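Local coordinates for protein acetyl-CoA acetyltransferase A (Ascaris suum, PDB 6BJA) that probably catalyses acetyl transfer between acetyl-CoA molecules as a thiolase of lipid metabolism, and binds coenzyme A, at residues Val17-Thr29 and Val217-Ile229. Numbering follows the deposited sequence.
Sequences VRTPIASFRSTLT and VVLTEDEEYKRLI. With COA (coenzyme A), chain C.
R18 meets D222 in an end-on salt bridge: R18 NH1 reaches D222 OD1 at 2.8 Å with an N-H...O angle of 179°, NH2 takes OD2, and the guanidinium and carboxylate planes lie 11° apart. Both oxygens use syn lone pairs, leaving the anti lone pair of OD1 for the backbone N of I21. W195 also binds OD2 and E203 pairs with R18 NE, so each charged group has a second partner.

E223 links the two segments by its backbone and by its side chain. E223 N donates to I21 O (3.0 Å), and a water bridges that oxygen to E224 N. The side chain, extended beyond CG (chi2 -167°), brings the carboxylate to the S23-S26 turn and to T27 just after it: E223 OE1 is met on its anti side by S23 N (2.9 Å) and on its syn side by S26 OG (2.7 Å). The R227 guanidinium lies with one face over S23 OG, which stands 2.9 Å above its plane.

Apolar packing centres on L219, whose CD2 touches P20 CB at 3.8 Å and also meets A22 and L28.

The contact thus joins the end of central strand 11-23 of the thiolase fold to the segment leading into the coenzyme A pocket, where L228 and I229 border the adenine.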
loop_
_atom_site.group_PDB
_atom_site.type_symbol
_atom_site.label_atom_id
_atom_site.label_comp_id
_atom_site.label_asym_id
_atom_site.label_seq_id
_atom_site.Cartn_x
_atom_site.Cartn_y
_atom_site.Cartn_z
ATOM N N VAL A 17 -37.985 -5.287 -5.992
ATOM C CA VAL A 17 -37.419 -6.215 -5.027
ATOM C C VAL A 17 -36.104 -5.683 -4.468
ATOM O O VAL A 17 -35.466 -4.809 -5.075
ATOM C CB VAL A 17 -37.173 -7.619 -5.629
ATOM C CG1 VAL A 17 -38.479 -8.233 -6.114
ATOM C CG2 VAL A 17 -36.177 -7.567 -6.752
ATOM N N ARG A 18 -35.715 -6.202 -3.302
ATOM C CA ARG A 18 -34.440 -5.815 -2.715
ATOM C C ARG A 18 -33.812 -6.960 -1.938
ATOM O O ARG A 18 -34.500 -7.837 -1.478
ATOM C CB ARG A 18 -34.644 -4.618 -1.791
ATOM C CG ARG A 18 -35.451 -4.930 -0.523
ATOM C CD ARG A 18 -35.513 -3.720 0.365
ATOM N NE ARG A 18 -36.128 -3.902 1.681
ATOM C CZ ARG A 18 -35.488 -4.277 2.781
ATOM N NH1 ARG A 18 -34.218 -4.631 2.748
ATOM N NH2 ARG A 18 -36.132 -4.289 3.947
ATOM N N THR A 19 -32.498 -6.946 -1.794
ATOM C CA THR A 19 -31.841 -7.814 -0.843
ATOM C C THR A 19 -32.129 -7.318 0.560
ATOM O O THR A 19 -32.473 -6.148 0.763
ATOM C CB THR A 19 -30.317 -7.850 -1.047
ATOM O OG1 THR A 19 -29.779 -6.559 -0.716
ATOM C CG2 THR A 19 -29.939 -8.239 -2.455
ATOM N N PRO A 20 -31.978 -8.194 1.559
ATOM C CA PRO A 20 -31.777 -7.677 2.903
ATOM C C PRO A 20 -30.535 -6.801 2.877
ATOM O O PRO A 20 -29.641 -6.991 2.030
ATOM C CB PRO A 20 -31.543 -8.917 3.754
ATOM C CG PRO A 20 -31.933 -10.083 2.858
ATOM C CD PRO A 20 -31.633 -9.608 1.478
ATOM N N ILE A 21 -30.467 -5.870 3.807
ATOM C CA ILE A 21 -29.335 -4.956 3.896
ATOM C C ILE A 21 -28.411 -5.458 4.998
ATOM O O ILE A 21 -28.850 -5.647 6.132
ATOM C CB ILE A 21 -29.800 -3.525 4.173
ATOM C CG1 ILE A 21 -30.671 -3.011 3.018
ATOM C CG2 ILE A 21 -28.612 -2.632 4.399
ATOM C CD1 ILE A 21 -31.431 -1.747 3.341
ATOM N N ALA A 22 -27.147 -5.714 4.668
ATOM C CA ALA A 22 -26.200 -6.264 5.635
ATOM C C ALA A 22 -25.297 -5.175 6.202
ATOM O O ALA A 22 -25.079 -4.120 5.580
ATOM C CB ALA A 22 -25.359 -7.379 5.005
ATOM N N SER A 23 -24.810 -5.418 7.413
ATOM C CA SER A 23 -23.863 -4.520 8.050
ATOM C C SER A 23 -22.489 -4.541 7.379
ATOM O O SER A 23 -22.141 -5.430 6.607
ATOM C CB SER A 23 -23.711 -4.874 9.521
ATOM O OG SER A 23 -24.967 -4.744 10.159
ATOM N N PHE A 24 -21.701 -3.526 7.684
ATOM C CA PHE A 24 -20.346 -3.423 7.169
ATOM C C PHE A 24 -19.455 -4.579 7.604
ATOM O O PHE A 24 -19.383 -4.892 8.801
ATOM C CB PHE A 24 -19.796 -2.091 7.652
ATOM C CG PHE A 24 -18.423 -1.748 7.171
ATOM C CD1 PHE A 24 -18.130 -1.657 5.813
ATOM C CD2 PHE A 24 -17.436 -1.424 8.081
ATOM C CE1 PHE A 24 -16.860 -1.286 5.383
ATOM C CE2 PHE A 24 -16.164 -1.047 7.661
ATOM C CZ PHE A 24 -15.881 -0.979 6.313
ATOM N N ARG A 25 -18.780 -5.199 6.631
ATOM C CA ARG A 25 -17.876 -6.321 6.870
ATOM C C ARG A 25 -18.600 -7.450 7.592
ATOM O O ARG A 25 -18.058 -8.063 8.508
ATOM C CB ARG A 25 -16.654 -5.885 7.683
ATOM C CG ARG A 25 -15.863 -4.706 7.105
ATOM C CD ARG A 25 -15.217 -5.041 5.784
ATOM N NE ARG A 25 -14.336 -6.203 5.860
ATOM C CZ ARG A 25 -13.813 -6.832 4.813
ATOM N NH1 ARG A 25 -14.042 -6.406 3.571
ATOM N NH2 ARG A 25 -13.048 -7.903 5.005
ATOM N N SER A 26 -19.820 -7.724 7.152
ATOM C CA SER A 26 -20.657 -8.761 7.750
ATOM C C SER A 26 -20.987 -9.850 6.733
ATOM O O SER A 26 -20.141 -10.240 5.925
ATOM C CB SER A 26 -21.927 -8.113 8.313
ATOM O OG SER A 26 -22.666 -9.030 9.113
ATOM N N THR A 27 -22.221 -10.337 6.785
ATOM C CA THR A 27 -22.630 -11.526 6.075
ATOM C C THR A 27 -22.437 -11.485 4.562
ATOM O O THR A 27 -22.164 -12.515 3.948
ATOM C CB THR A 27 -24.103 -11.795 6.394
ATOM O OG1 THR A 27 -24.267 -11.844 7.828
ATOM C CG2 THR A 27 -24.581 -13.100 5.768
ATOM N N LEU A 28 -22.530 -10.301 3.964
ATOM C CA LEU A 28 -22.402 -10.188 2.519
ATOM C C LEU A 28 -21.001 -9.782 2.063
ATOM O O LEU A 28 -20.816 -9.488 0.896
ATOM C CB LEU A 28 -23.414 -9.178 1.966
ATOM C CG LEU A 28 -24.887 -9.511 2.196
ATOM C CD1 LEU A 28 -25.741 -8.424 1.585
ATOM C CD2 LEU A 28 -25.247 -10.879 1.617
ATOM N N THR A 29 -20.015 -9.786 2.951
ATOM C CA THR A 29 -18.664 -9.358 2.562
ATOM C C THR A 29 -18.125 -10.103 1.349
ATOM O O THR A 29 -17.466 -9.519 0.499
ATOM C CB THR A 29 -17.671 -9.541 3.720
ATOM O OG1 THR A 29 -18.078 -8.748 4.830
ATOM C CG2 THR A 29 -16.276 -9.094 3.326
ATOM N N VAL A 217 -25.882 -19.542 5.963
ATOM C CA VAL A 217 -25.686 -19.871 4.554
ATOM C C VAL A 217 -26.581 -19.004 3.657
ATOM O O VAL A 217 -26.485 -19.034 2.423
ATOM C CB VAL A 217 -25.979 -21.377 4.275
ATOM C CG1 VAL A 217 -24.839 -22.251 4.778
ATOM C CG2 VAL A 217 -27.311 -21.804 4.891
ATOM N N VAL A 218 -27.458 -18.237 4.288
ATOM C CA VAL A 218 -28.394 -17.404 3.564
ATOM C C VAL A 218 -28.756 -16.223 4.447
ATOM O O VAL A 218 -28.968 -16.366 5.655
ATOM C CB VAL A 218 -29.673 -18.199 3.140
ATOM C CG1 VAL A 218 -30.407 -18.731 4.341
ATOM C CG2 VAL A 218 -30.578 -17.355 2.283
ATOM N N LEU A 219 -28.810 -15.046 3.843
ATOM C CA LEU A 219 -29.242 -13.832 4.530
ATOM C C LEU A 219 -30.689 -13.573 4.148
ATOM O O LEU A 219 -30.999 -13.441 2.970
ATOM C CB LEU A 219 -28.356 -12.646 4.155
ATOM C CG LEU A 219 -28.726 -11.344 4.846
ATOM C CD1 LEU A 219 -28.423 -11.429 6.347
ATOM C CD2 LEU A 219 -28.007 -10.175 4.194
ATOM N N THR A 220 -31.571 -13.521 5.152
ATOM C CA THR A 220 -33.002 -13.364 4.913
ATOM C C THR A 220 -33.633 -12.131 5.561
ATOM O O THR A 220 -34.786 -11.823 5.281
ATOM C CB THR A 220 -33.771 -14.596 5.425
ATOM O OG1 THR A 220 -33.603 -14.700 6.840
ATOM C CG2 THR A 220 -33.259 -15.845 4.732
ATOM N N GLU A 221 -32.874 -11.441 6.419
ATOM C CA GLU A 221 -33.373 -10.296 7.198
ATOM C C GLU A 221 -32.325 -9.190 7.252
ATOM O O GLU A 221 -31.142 -9.469 7.320
ATOM C CB GLU A 221 -33.723 -10.696 8.639
ATOM C CG GLU A 221 -34.765 -11.752 8.782
ATOM C CD GLU A 221 -35.156 -11.954 10.241
ATOM O OE1 GLU A 221 -34.470 -11.403 11.138
ATOM O OE2 GLU A 221 -36.159 -12.655 10.476
ATOM N N ASP A 222 -32.772 -7.942 7.229
ATOM C CA ASP A 222 -31.900 -6.810 7.453
ATOM C C ASP A 222 -31.131 -6.987 8.759
ATOM O O ASP A 222 -31.678 -7.499 9.743
ATOM C CB ASP A 222 -32.705 -5.506 7.506
ATOM C CG ASP A 222 -33.442 -5.207 6.209
ATOM O OD1 ASP A 222 -32.883 -5.434 5.103
ATOM O OD2 ASP A 222 -34.586 -4.729 6.288
ATOM N N GLU A 223 -29.876 -6.559 8.783
ATOM C CA GLU A 223 -29.025 -6.737 9.957
ATOM C C GLU A 223 -28.963 -5.550 10.902
ATOM O O GLU A 223 -28.846 -5.731 12.100
ATOM C CB GLU A 223 -27.593 -7.085 9.517
ATOM C CG GLU A 223 -27.488 -8.391 8.789
ATOM C CD GLU A 223 -26.058 -8.911 8.627
ATOM O OE1 GLU A 223 -25.117 -8.090 8.528
ATOM O OE2 GLU A 223 -25.877 -10.156 8.608
ATOM N N GLU A 224 -28.985 -4.327 10.376
ATOM C CA GLU A 224 -28.648 -3.178 11.214
ATOM C C GLU A 224 -29.634 -2.949 12.338
ATOM O O GLU A 224 -29.232 -2.518 13.419
ATOM C CB GLU A 224 -28.543 -1.907 10.370
ATOM C CG GLU A 224 -28.456 -0.596 11.200
ATOM C CD GLU A 224 -27.270 -0.513 12.177
ATOM O OE1 GLU A 224 -26.200 -1.127 11.899
ATOM O OE2 GLU A 224 -27.398 0.218 13.214
ATOM N N TYR A 225 -30.916 -3.207 12.109
ATOM C CA TYR A 225 -31.924 -2.782 13.087
ATOM C C TYR A 225 -31.779 -3.552 14.393
ATOM O O TYR A 225 -32.260 -3.092 15.440
ATOM C CB TYR A 225 -33.334 -2.937 12.517
ATOM C CG TYR A 225 -33.895 -4.345 12.552
ATOM C CD1 TYR A 225 -33.679 -5.223 11.506
ATOM C CD2 TYR A 225 -34.657 -4.780 13.625
ATOM C CE1 TYR A 225 -34.180 -6.508 11.528
ATOM C CE2 TYR A 225 -35.162 -6.064 13.657
ATOM C CZ TYR A 225 -34.930 -6.917 12.613
ATOM O OH TYR A 225 -35.440 -8.211 12.636
ATOM N N LYS A 226 -31.115 -4.707 14.338
ATOM C CA LYS A 226 -30.906 -5.526 15.540
ATOM C C LYS A 226 -29.766 -5.029 16.429
ATOM O O LYS A 226 -29.593 -5.519 17.554
ATOM C CB LYS A 226 -30.639 -6.980 15.140
ATOM C CG LYS A 226 -31.749 -7.574 14.300
ATOM C CD LYS A 226 -31.418 -8.990 13.850
ATOM C CE LYS A 226 -31.962 -9.280 12.455
ATOM N NZ LYS A 226 -31.823 -10.712 12.079
ATOM N N ARG A 227 -29.017 -4.039 15.951
ATOM C CA ARG A 227 -27.776 -3.627 16.605
ATOM C C ARG A 227 -27.949 -2.468 17.571
ATOM O O ARG A 227 -26.989 -2.069 18.224
ATOM C CB ARG A 227 -26.728 -3.254 15.560
ATOM C CG ARG A 227 -26.471 -4.399 14.645
ATOM C CD ARG A 227 -25.169 -4.319 13.877
ATOM N NE ARG A 227 -25.072 -5.576 13.136
ATOM C CZ ARG A 227 -23.964 -6.096 12.625
ATOM N NH1 ARG A 227 -22.794 -5.467 12.731
ATOM N NH2 ARG A 227 -24.049 -7.254 11.989
ATOM N N LEU A 228 -29.156 -1.929 17.666
ATOM C CA LEU A 228 -29.404 -0.822 18.595
ATOM C C LEU A 228 -29.087 -1.243 20.030
ATOM O O LEU A 228 -29.519 -2.301 20.481
ATOM C CB LEU A 228 -30.862 -0.360 18.515
ATOM C CG LEU A 228 -31.296 0.719 19.510
ATOM C CD1 LEU A 228 -30.591 2.021 19.174
ATOM C CD2 LEU A 228 -32.814 0.879 19.509
ATOM N N ILE A 229 -28.325 -0.407 20.732
ATOM C CA ILE A 229 -28.136 -0.544 22.180
ATOM C C ILE A 229 -28.761 0.694 22.807
ATOM O O ILE A 229 -28.099 1.722 22.903
ATOM C CB ILE A 229 -26.651 -0.644 22.565
ATOM C CG1 ILE A 229 -25.957 -1.767 21.792
ATOM C CG2 ILE A 229 -26.501 -0.880 24.066
ATOM C CD1 ILE A 229 -24.446 -1.656 21.818
HETATM N N1A COA C . -27.134 2.323 19.326
HETATM C C2A COA C . -26.279 2.450 20.358
HETATM N N3A COA C . -24.963 2.657 20.212
HETATM C C4A COA C . -24.406 2.758 18.988
HETATM C C5A COA C . -25.266 2.641 17.806
HETATM C C6A COA C . -26.708 2.413 18.045
HETATM N N6A COA C . -27.582 2.297 17.025
HETATM N N7A COA C . -24.455 2.778 16.736
HETATM C C8A COA C . -23.191 2.965 17.198
HETATM N N9A COA C . -23.169 2.958 18.554
HETATM C C1B COA C . -22.000 3.111 19.462
HETATM C C2B COA C . -21.111 1.884 19.346
HETATM O O2B COA C . -21.356 0.950 20.401
HETATM C C3B COA C . -19.691 2.399 19.421
HETATM O O3B COA C . -19.108 1.941 20.649
HETATM P P3B COA C . -18.594 2.836 21.877
HETATM O O7A COA C . -19.674 3.831 22.232
HETATM O O8A COA C . -18.346 1.918 23.053
HETATM O O9A COA C . -17.326 3.557 21.491
HETATM C C4B COA C . -19.802 3.908 19.185
HETATM O O4B COA C . -21.191 4.251 19.150
HETATM C C5B COA C . -19.218 4.259 17.830
HETATM O O5B COA C . -20.051 3.617 16.869
HETATM P P1A COA C . -19.506 2.577 15.762
HETATM O O1A COA C . -18.637 1.496 16.359
HETATM O O2A COA C . -20.663 1.954 15.011
HETATM O O3A COA C . -18.598 3.410 14.752
HETATM P P2A COA C . -17.523 2.635 13.846
HETATM O O4A COA C . -16.425 2.060 14.715
HETATM O O5A COA C . -18.184 1.556 13.013
HETATM O O6A COA C . -16.951 3.786 12.895
HETATM C CBP COA C . -17.644 4.487 10.748
HETATM C CCP COA C . -17.894 4.623 12.235
HETATM C CDP COA C . -16.222 4.930 10.489
HETATM C CEP COA C . -17.724 3.028 10.288
HETATM C CAP COA C . -18.556 5.461 9.980
HETATM O OAP COA C . -18.115 5.493 8.615
HETATM C C9P COA C . -20.029 5.116 10.054
HETATM O O9P COA C . -20.413 4.017 10.426
HETATM N N8P COA C . -20.937 6.029 9.700
HETATM C C7P COA C . -20.644 7.375 9.255
HETATM C C6P COA C . -21.912 8.216 9.300
HETATM C C5P COA C . -22.309 8.546 7.887
HETATM O O5P COA C . -21.982 9.613 7.372
HETATM N N4P COA C . -22.983 7.602 7.245
HETATM C C3P COA C . -23.331 7.770 5.846
HETATM C C2P COA C . -24.730 8.283 5.601
HETATM S S1P COA C . -24.693 9.585 4.354
HETATM O O HOH W 1 -29.709 -3.634 7.741
#